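Local coordinates for trans-4-hydroxy-L-proline dehydratase (Clostridioides difficile 70-100-2010, PDB 6VXC), which uses a glycyl radical to dehydrate trans-4-hydroxy-L-proline to (S)-1-pyrroline-5-carboxylate in the anaerobic breakdown of hydroxyproline, at residues F727-V732 / R804-F809; Q757-D762 / L779-A784. One frame throughout, in Å; residues are numbered along the deposited sequence.

Both contacts belong to the C-terminal glycine radical domain, their centres 12 Å apart on the same side of the chain's centre. Contact 2 is nested along the chain inside the loop closed by contact 1: the order runs 727-732, 757-762, 779-784, 804-809. Strands 724-726 and 755-759 lie side by side and parallel in the mixed sheet, and the first leads into contact 1 while the second enters contact 2. Phe727 N probably bonds Asn759 O (3.0 Å), and the guanidinium NH2 of Arg804 probably bonds the backbone oxygen Val783 O (2.7 Å). The start of the C-terminal tail is thereby tied to the chain just before Gly785, which bears the radical in the active enzyme, though not in this structure.

Contact 1: residues F727-V732 / R804-F809; sequences FAPSVV and RTEQTF
The rings of Phe727 and Phe809 form an offset stack, with centroids 4.6 Å apart and planes inclined by 29°. Contact is made by one corner of the terminal ring: Phe809 CZ comes to 3.4 Å from Phe727 CZ and equally near CE1, while Phe809 CE2 sits over a face of the Phe727 ring, displaced toward its rim. Phenylalanine suits both places, since Phe727 is buried and Phe809, although exposed at the chain terminus, still has a greasy surface to lie against. Val732 CG1 and the carbonyl oxygen of Val731 meet the edge of the Phe809 ring.

Next to the stack, Ala728 N donates a nearly straight hydrogen bond (171°) to Gln807 O, 3.1 Å long and in the carbonyl plane. The same oxygen receives a CA-H contact from Phe727. With a further backbone bond between Gln807 and Arg726, Phe727 and Gln807 form a single beta bridge, which places the C-terminal tail beside the end of strand 724-726, an edge strand of a five-stranded mixed sheet to which the glycine radical region gives strands 724-726 and 755-759. Beyond it the chain turns through the short 3-10 segment 729-731, closed by Val731 N to Ala728 O. That turn directs the branched side chain of Val731 at the tail, where CG1 packs against Thr808 CG2 at 3.8 Å.

Glu806 carries its CG anti to the backbone N (chi1 -172°), and the extended chain beyond brings CD to 3.7 Å from Ala728 CB, whose small methyl lets the acid's chain lie close alongside. The acid is held by a salt bridge to Arg726. Gln807 lays its CB against Phe727 CD1, then bends at chi2 so that its amide turns off to bond Gln725. Phe727 also meets the ring of Phe758, on strand 755-759, and Leu744 of helix 734-750.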
ATOM      1  N   PHE A 727     -15.739  12.957 -11.789  1.00 14.72           N
ATOM      2  CA  PHE A 727     -16.271  13.964 -12.699  1.00 14.39           C
ATOM      3  C   PHE A 727     -17.128  13.322 -13.778  1.00 13.66           C
ATOM      4  O   PHE A 727     -16.807  12.246 -14.289  1.00 13.79           O
ATOM      5  CB  PHE A 727     -15.162  14.750 -13.382  1.00 13.07           C
ATOM      6  CG  PHE A 727     -14.393  15.602 -12.451  1.00 18.08           C
ATOM      7  CD1 PHE A 727     -15.001  16.652 -11.797  1.00 21.51           C
ATOM      8  CD2 PHE A 727     -13.050  15.368 -12.236  1.00 23.95           C
ATOM      9  CE1 PHE A 727     -14.289  17.428 -10.916  1.00 22.05           C
ATOM     10  CE2 PHE A 727     -12.337  16.156 -11.370  1.00 23.75           C
ATOM     11  CZ  PHE A 727     -12.962  17.177 -10.706  1.00 20.22           C
ATOM     12  N   ALA A 728     -18.197  14.011 -14.136  1.00 16.14           N
ATOM     13  CA  ALA A 728     -18.948  13.642 -15.319  1.00 16.88           C
ATOM     14  C   ALA A 728     -18.030  13.719 -16.530  1.00 13.77           C
ATOM     15  O   ALA A 728     -17.280  14.688 -16.666  1.00 15.35           O
ATOM     16  CB  ALA A 728     -20.148  14.577 -15.503  1.00 16.65           C
ATOM     17  N   PRO A 729     -18.038  12.724 -17.413  1.00 15.42           N
ATOM     18  CA  PRO A 729     -17.150  12.805 -18.588  1.00 16.22           C
ATOM     19  C   PRO A 729     -17.394  14.044 -19.439  1.00 19.46           C
ATOM     20  O   PRO A 729     -16.442  14.607 -19.989  1.00 17.42           O
ATOM     21  CB  PRO A 729     -17.460  11.511 -19.352  1.00 18.51           C
ATOM     22  CG  PRO A 729     -18.029  10.574 -18.294  1.00 20.44           C
ATOM     23  CD  PRO A 729     -18.774  11.450 -17.334  1.00 15.07           C
ATOM     24  N   SER A 730     -18.623  14.550 -19.500  1.00 16.52           N
ATOM     25  CA  SER A 730     -18.870  15.684 -20.385  1.00 22.96           C
ATOM     26  C   SER A 730     -18.236  16.971 -19.871  1.00 28.69           C
ATOM     27  O   SER A 730     -17.970  17.875 -20.673  1.00 25.18           O
ATOM     28  CB  SER A 730     -20.369  15.887 -20.596  1.00 25.68           C
ATOM     29  OG  SER A 730     -21.052  15.975 -19.358  1.00 28.69           O
ATOM     30  N   VAL A 731     -17.968  17.078 -18.561  1.00 19.94           N
ATOM     31  CA  VAL A 731     -17.491  18.339 -18.000  1.00 19.58           C
ATOM     32  C   VAL A 731     -15.981  18.450 -17.977  1.00 20.49           C
ATOM     33  O   VAL A 731     -15.460  19.494 -17.567  1.00 25.41           O
ATOM     34  CB  VAL A 731     -18.045  18.561 -16.576  1.00 25.94           C
ATOM     35  CG1 VAL A 731     -19.549  18.487 -16.597  1.00 20.93           C
ATOM     36  CG2 VAL A 731     -17.467  17.533 -15.595  1.00 20.63           C
ATOM     37  N   VAL A 732     -15.256  17.417 -18.385  1.00 17.91           N
ATOM     38  CA  VAL A 732     -13.814  17.501 -18.512  1.00 20.95           C
ATOM     39  C   VAL A 732     -13.381  17.446 -19.982  1.00 19.07           C
ATOM     40  O   VAL A 732     -12.252  17.090 -20.270  1.00 19.03           O
ATOM     41  CB  VAL A 732     -13.106  16.413 -17.681  1.00 18.97           C
ATOM     42  CG1 VAL A 732     -13.408  16.596 -16.202  1.00 22.89           C
ATOM     43  CG2 VAL A 732     -13.507  15.025 -18.151  1.00 18.00           C
ATOM     44  N   ARG A 804     -20.581   7.403  -5.665  1.00 14.19           N
ATOM     45  CA  ARG A 804     -19.781   8.591  -5.394  1.00 14.93           C
ATOM     46  C   ARG A 804     -20.317   9.768  -6.208  1.00 13.93           C
ATOM     47  O   ARG A 804     -20.894   9.596  -7.280  1.00 16.95           O
ATOM     48  CB  ARG A 804     -18.300   8.333  -5.695  1.00 13.84           C
ATOM     49  CG  ARG A 804     -17.663   7.266  -4.810  1.00 12.18           C
ATOM     50  CD  ARG A 804     -16.218   6.983  -5.206  1.00 12.95           C
ATOM     51  NE  ARG A 804     -15.641   5.839  -4.500  1.00 11.64           N
ATOM     52  CZ  ARG A 804     -14.419   5.359  -4.730  1.00 13.38           C
ATOM     53  NH1 ARG A 804     -13.633   5.922  -5.647  1.00 12.43           N
ATOM     54  NH2 ARG A 804     -13.977   4.318  -4.043  1.00 12.31           N
ATOM     55  N   THR A 805     -20.172  10.971  -5.663  1.00 16.05           N
ATOM     56  CA  THR A 805     -20.806  12.144  -6.259  1.00 15.42           C
ATOM     57  C   THR A 805     -20.226  12.448  -7.635  1.00 14.79           C
ATOM     58  O   THR A 805     -19.011  12.528  -7.800  1.00 12.20           O
ATOM     59  CB  THR A 805     -20.645  13.339  -5.332  1.00 12.62           C
ATOM     60  OG1 THR A 805     -21.138  12.978  -4.039  1.00 16.81           O
ATOM     61  CG2 THR A 805     -21.452  14.541  -5.860  1.00 16.02           C
ATOM     62  N   GLU A 806     -21.094  12.599  -8.634  1.00 16.33           N
ATOM     63  CA  GLU A 806     -20.621  12.957  -9.968  1.00 15.68           C
ATOM     64  C   GLU A 806     -20.485  14.477 -10.021  1.00 13.56           C
ATOM     65  O   GLU A 806     -21.483  15.194 -10.041  1.00 16.03           O
ATOM     66  CB  GLU A 806     -21.553  12.418 -11.054  1.00 17.48           C
ATOM     67  CG  GLU A 806     -20.995  12.588 -12.486  1.00 18.40           C
ATOM     68  CD  GLU A 806     -21.864  11.933 -13.572  1.00 23.92           C
ATOM     69  OE1 GLU A 806     -21.454  10.904 -14.160  1.00 26.35           O
ATOM     70  OE2 GLU A 806     -22.954  12.460 -13.840  1.00 27.88           O
ATOM     71  N   GLN A 807     -19.253  14.978  -9.992  1.00 14.03           N
ATOM     72  CA  GLN A 807     -19.043  16.417  -9.902  1.00 15.43           C
ATOM     73  C   GLN A 807     -19.110  17.078 -11.275  1.00 15.64           C
ATOM     74  O   GLN A 807     -18.806  16.469 -12.301  1.00 16.21           O
ATOM     75  CB  GLN A 807     -17.695  16.736  -9.253  1.00 15.07           C
ATOM     76  CG  GLN A 807     -17.508  16.109  -7.866  1.00 14.17           C
ATOM     77  CD  GLN A 807     -18.287  16.820  -6.764  1.00 11.38           C
ATOM     78  OE1 GLN A 807     -19.358  17.403  -6.995  1.00 15.07           O
ATOM     79  NE2 GLN A 807     -17.749  16.774  -5.557  1.00 12.20           N
ATOM     80  N   THR A 808     -19.510  18.339 -11.278  1.00 15.91           N
ATOM     81  CA  THR A 808     -19.389  19.199 -12.444  1.00 17.59           C
ATOM     82  C   THR A 808     -18.580  20.440 -12.083  1.00 23.12           C
ATOM     83  O   THR A 808     -18.493  20.832 -10.917  1.00 22.72           O
ATOM     84  CB  THR A 808     -20.771  19.610 -12.982  1.00 18.52           C
ATOM     85  OG1 THR A 808     -21.459  20.354 -11.983  1.00 22.78           O
ATOM     86  CG2 THR A 808     -21.606  18.403 -13.344  1.00 18.09           C
ATOM     87  N   PHE A 809     -17.935  21.022 -13.083  1.00 23.08           N
ATOM     88  CA  PHE A 809     -17.337  22.334 -12.912  1.00 28.17           C
ATOM     89  C   PHE A 809     -18.362  23.417 -13.265  1.00 41.58           C
ATOM     90  O   PHE A 809     -18.388  24.506 -12.678  1.00 40.66           O
ATOM     91  CB  PHE A 809     -16.077  22.489 -13.755  1.00 26.27           C
ATOM     92  CG  PHE A 809     -14.949  21.610 -13.321  1.00 24.98           C
ATOM     93  CD1 PHE A 809     -14.318  21.845 -12.125  1.00 23.37           C
ATOM     94  CD2 PHE A 809     -14.485  20.593 -14.130  1.00 22.44           C
ATOM     95  CE1 PHE A 809     -13.277  21.061 -11.712  1.00 22.86           C
ATOM     96  CE2 PHE A 809     -13.424  19.806 -13.726  1.00 25.07           C
ATOM     97  CZ  PHE A 809     -12.822  20.039 -12.513  1.00 20.84           C
ATOM     98  OXT PHE A 809     -19.186  23.223 -14.168  1.00 44.94           O
TER

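Contact 2: residues Q757-D762 / L779-A784; sequences QFNVFD and LIVRVA
Asn759 OD1 accepts a hydrogen bond from Arg782 N at 2.9 Å, while Asn759 ND2 gives one to Arg782 O, also 2.9 Å long. One side-chain amide thus grips both polar backbone atoms of a single residue, much as a neighbouring strand would. The two bonds are moderately straight, at 162° and 160°, and both donors are tilted somewhat from the acceptor's carbonyl plane. Asparagine suits this buried place because it offers donor and acceptor on a short, flat group, and being held at both ends fixes its rotation.

The side chain of Arg782 leaves CB with CG anti to the backbone N, then bends at chi2 to run across Gln757. There the amide and guanidinium planes stand almost perpendicular, at 87°. Arg782 NH2 has a further partner in Ser787. Nearby, Val781 CG1 and Phe761 CD2 are 4.4 Å apart, a loose contact, and Ile801 of helix 795-803 adjoins both residues.

Ala784 lies about 6 Å, side chain to side chain, from Cys454, probably the cysteine radical intermediate, so the contact borders the glycyl radical loop that glycyl radical enzymes carry into the active site.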
ATOM      1  N   GLN A 757      -7.264  12.106  -6.446  1.00  9.97           N
ATOM      2  CA  GLN A 757      -7.282  11.210  -7.596  1.00  9.28           C
ATOM      3  C   GLN A 757      -8.713  11.152  -8.134  1.00 11.02           C
ATOM      4  O   GLN A 757      -9.668  11.344  -7.383  1.00 10.79           O
ATOM      5  CB  GLN A 757      -6.794   9.817  -7.221  1.00  8.70           C
ATOM      6  CG  GLN A 757      -7.680   9.125  -6.207  1.00  9.15           C
ATOM      7  CD  GLN A 757      -7.023   7.891  -5.599  1.00  9.72           C
ATOM      8  OE1 GLN A 757      -5.793   7.796  -5.534  1.00 12.62           O
ATOM      9  NE2 GLN A 757      -7.837   6.919  -5.200  1.00 10.67           N
ATOM     10  N   PHE A 758      -8.861  10.861  -9.428  1.00 11.23           N
ATOM     11  CA  PHE A 758     -10.127  11.061 -10.131  1.00 11.24           C
ATOM     12  C   PHE A 758     -10.659   9.781 -10.774  1.00  9.62           C
ATOM     13  O   PHE A 758      -9.907   9.002 -11.368  1.00 11.87           O
ATOM     14  CB  PHE A 758      -9.984  12.135 -11.224  1.00  8.96           C
ATOM     15  CG  PHE A 758      -9.484  13.458 -10.716  1.00 10.46           C
ATOM     16  CD1 PHE A 758     -10.216  14.176  -9.769  1.00  9.40           C
ATOM     17  CD2 PHE A 758      -8.282  13.989 -11.182  1.00 10.87           C
ATOM     18  CE1 PHE A 758      -9.757  15.404  -9.298  1.00 11.46           C
ATOM     19  CE2 PHE A 758      -7.807  15.217 -10.715  1.00 12.43           C
ATOM     20  CZ  PHE A 758      -8.552  15.930  -9.772  1.00 11.20           C
ATOM     21  N   ASN A 759     -11.965   9.582 -10.649  1.00 11.16           N
ATOM     22  CA  ASN A 759     -12.734   8.736 -11.549  1.00 11.56           C
ATOM     23  C   ASN A 759     -13.395   9.611 -12.613  1.00  9.63           C
ATOM     24  O   ASN A 759     -13.875  10.706 -12.314  1.00 12.27           O
ATOM     25  CB  ASN A 759     -13.807   7.937 -10.803  1.00  8.98           C
ATOM     26  CG  ASN A 759     -13.331   6.553 -10.396  1.00  9.20           C
ATOM     27  OD1 ASN A 759     -12.766   5.812 -11.201  1.00 13.17           O
ATOM     28  ND2 ASN A 759     -13.581   6.188  -9.149  1.00  8.76           N
ATOM     29  N   VAL A 760     -13.401   9.129 -13.854  1.00 10.79           N
ATOM     30  CA  VAL A 760     -14.150   9.764 -14.936  1.00 10.45           C
ATOM     31  C   VAL A 760     -14.815   8.662 -15.746  1.00 14.85           C
ATOM     32  O   VAL A 760     -14.231   8.150 -16.707  1.00 18.19           O
ATOM     33  CB  VAL A 760     -13.229  10.615 -15.827  1.00 12.08           C
ATOM     34  CG1 VAL A 760     -14.044  11.351 -16.938  1.00 12.67           C
ATOM     35  CG2 VAL A 760     -12.418  11.576 -15.000  1.00 13.83           C
ATOM     36  N   PHE A 761     -16.030   8.280 -15.379  1.00 15.38           N
ATOM     37  CA  PHE A 761     -16.675   7.169 -16.060  1.00 15.15           C
ATOM     38  C   PHE A 761     -18.117   7.517 -16.372  1.00 16.06           C
ATOM     39  O   PHE A 761     -18.715   8.408 -15.771  1.00 17.66           O
ATOM     40  CB  PHE A 761     -16.596   5.862 -15.246  1.00 18.03           C
ATOM     41  CG  PHE A 761     -17.190   5.939 -13.846  1.00 13.60           C
ATOM     42  CD1 PHE A 761     -18.563   5.977 -13.650  1.00 13.42           C
ATOM     43  CD2 PHE A 761     -16.360   5.895 -12.732  1.00 12.28           C
ATOM     44  CE1 PHE A 761     -19.106   6.017 -12.363  1.00 13.60           C
ATOM     45  CE2 PHE A 761     -16.888   5.934 -11.434  1.00 10.96           C
ATOM     46  CZ  PHE A 761     -18.261   5.995 -11.252  1.00 13.87           C
ATOM     47  N   ASP A 762     -18.651   6.823 -17.362  1.00 20.21           N
ATOM     48  CA  ASP A 762     -20.069   6.881 -17.670  1.00 19.78           C
ATOM     49  C   ASP A 762     -20.801   5.889 -16.779  1.00 18.85           C
ATOM     50  O   ASP A 762     -20.560   4.681 -16.869  1.00 19.49           O
ATOM     51  CB  ASP A 762     -20.312   6.549 -19.138  1.00 22.94           C
ATOM     52  CG  ASP A 762     -20.692   7.751 -19.943  1.00 37.44           C
ATOM     53  OD1 ASP A 762     -19.776   8.419 -20.476  1.00 38.70           O
ATOM     54  OD2 ASP A 762     -21.911   8.024 -20.048  1.00 47.24           O
ATOM     55  N   LEU A 779     -12.720  -3.114 -18.314  1.00 18.09           N
ATOM     56  CA  LEU A 779     -13.132  -1.896 -17.635  1.00 15.86           C
ATOM     57  C   LEU A 779     -12.372  -1.753 -16.322  1.00 15.57           C
ATOM     58  O   LEU A 779     -12.437  -2.637 -15.468  1.00 16.67           O
ATOM     59  CB  LEU A 779     -14.634  -1.933 -17.387  1.00 18.38           C
ATOM     60  CG  LEU A 779     -15.253  -0.786 -16.604  1.00 15.38           C
ATOM     61  CD1 LEU A 779     -15.045   0.535 -17.338  1.00 14.95           C
ATOM     62  CD2 LEU A 779     -16.719  -1.081 -16.352  1.00 22.04           C
ATOM     63  N   ILE A 780     -11.663  -0.639 -16.164  1.00 14.54           N
ATOM     64  CA  ILE A 780     -10.851  -0.341 -14.986  1.00 13.66           C
ATOM     65  C   ILE A 780     -11.368   0.943 -14.347  1.00 14.34           C
ATOM     66  O   ILE A 780     -11.702   1.896 -15.056  1.00 13.74           O
ATOM     67  CB  ILE A 780      -9.363  -0.200 -15.364  1.00 14.54           C
ATOM     68  CG1 ILE A 780      -8.814  -1.540 -15.879  1.00 14.89           C
ATOM     69  CG2 ILE A 780      -8.551   0.393 -14.204  1.00 12.31           C
ATOM     70  CD1 ILE A 780      -7.447  -1.439 -16.517  1.00 14.13           C
ATOM     71  N   VAL A 781     -11.476   0.957 -13.013  1.00 13.57           N
ATOM     72  CA  VAL A 781     -11.902   2.148 -12.279  1.00 12.72           C
ATOM     73  C   VAL A 781     -10.952   2.394 -11.111  1.00 13.30           C
ATOM     74  O   VAL A 781     -10.150   1.536 -10.737  1.00 15.36           O
ATOM     75  CB  VAL A 781     -13.363   2.071 -11.762  1.00 12.03           C
ATOM     76  CG1 VAL A 781     -14.338   1.971 -12.909  1.00 16.83           C
ATOM     77  CG2 VAL A 781     -13.538   0.931 -10.802  1.00 10.81           C
ATOM     78  N   ARG A 782     -11.063   3.590 -10.537  1.00 10.40           N
ATOM     79  CA  ARG A 782     -10.308   3.962  -9.348  1.00  9.85           C
ATOM     80  C   ARG A 782     -11.072   3.528  -8.104  1.00  9.70           C
ATOM     81  O   ARG A 782     -12.244   3.857  -7.950  1.00 10.23           O
ATOM     82  CB  ARG A 782     -10.056   5.471  -9.307  1.00 10.29           C
ATOM     83  CG  ARG A 782      -8.968   5.887  -8.318  1.00 10.86           C
ATOM     84  CD  ARG A 782      -7.597   5.361  -8.761  1.00  9.48           C
ATOM     85  NE  ARG A 782      -6.544   5.729  -7.829  1.00  9.29           N
ATOM     86  CZ  ARG A 782      -5.246   5.498  -8.016  1.00 10.79           C
ATOM     87  NH1 ARG A 782      -4.364   5.885  -7.101  1.00 11.32           N
ATOM     88  NH2 ARG A 782      -4.823   4.899  -9.123  1.00  9.92           N
ATOM     89  N   VAL A 783     -10.400   2.792  -7.226  1.00 13.02           N
ATOM     90  CA  VAL A 783     -11.006   2.312  -5.987  1.00 10.99           C
ATOM     91  C   VAL A 783     -10.608   3.268  -4.873  1.00  9.03           C
ATOM     92  O   VAL A 783     -11.324   4.224  -4.605  1.00 12.37           O
ATOM     93  CB  VAL A 783     -10.606   0.852  -5.709  1.00 11.34           C
ATOM     94  CG1 VAL A 783     -11.260   0.355  -4.442  1.00 10.06           C
ATOM     95  CG2 VAL A 783     -11.050  -0.012  -6.867  1.00 10.90           C
ATOM     96  N   ALA A 784      -9.450   3.056  -4.245  1.00 12.48           N
ATOM     97  CA  ALA A 784      -8.988   4.005  -3.227  1.00  9.39           C
ATOM     98  C   ALA A 784      -7.470   3.884  -3.110  1.00 11.07           C
ATOM     99  O   ALA A 784      -6.970   2.996  -2.420  1.00 13.65           O
ATOM    100  CB  ALA A 784      -9.669   3.773  -1.888  1.00  9.14           C
TER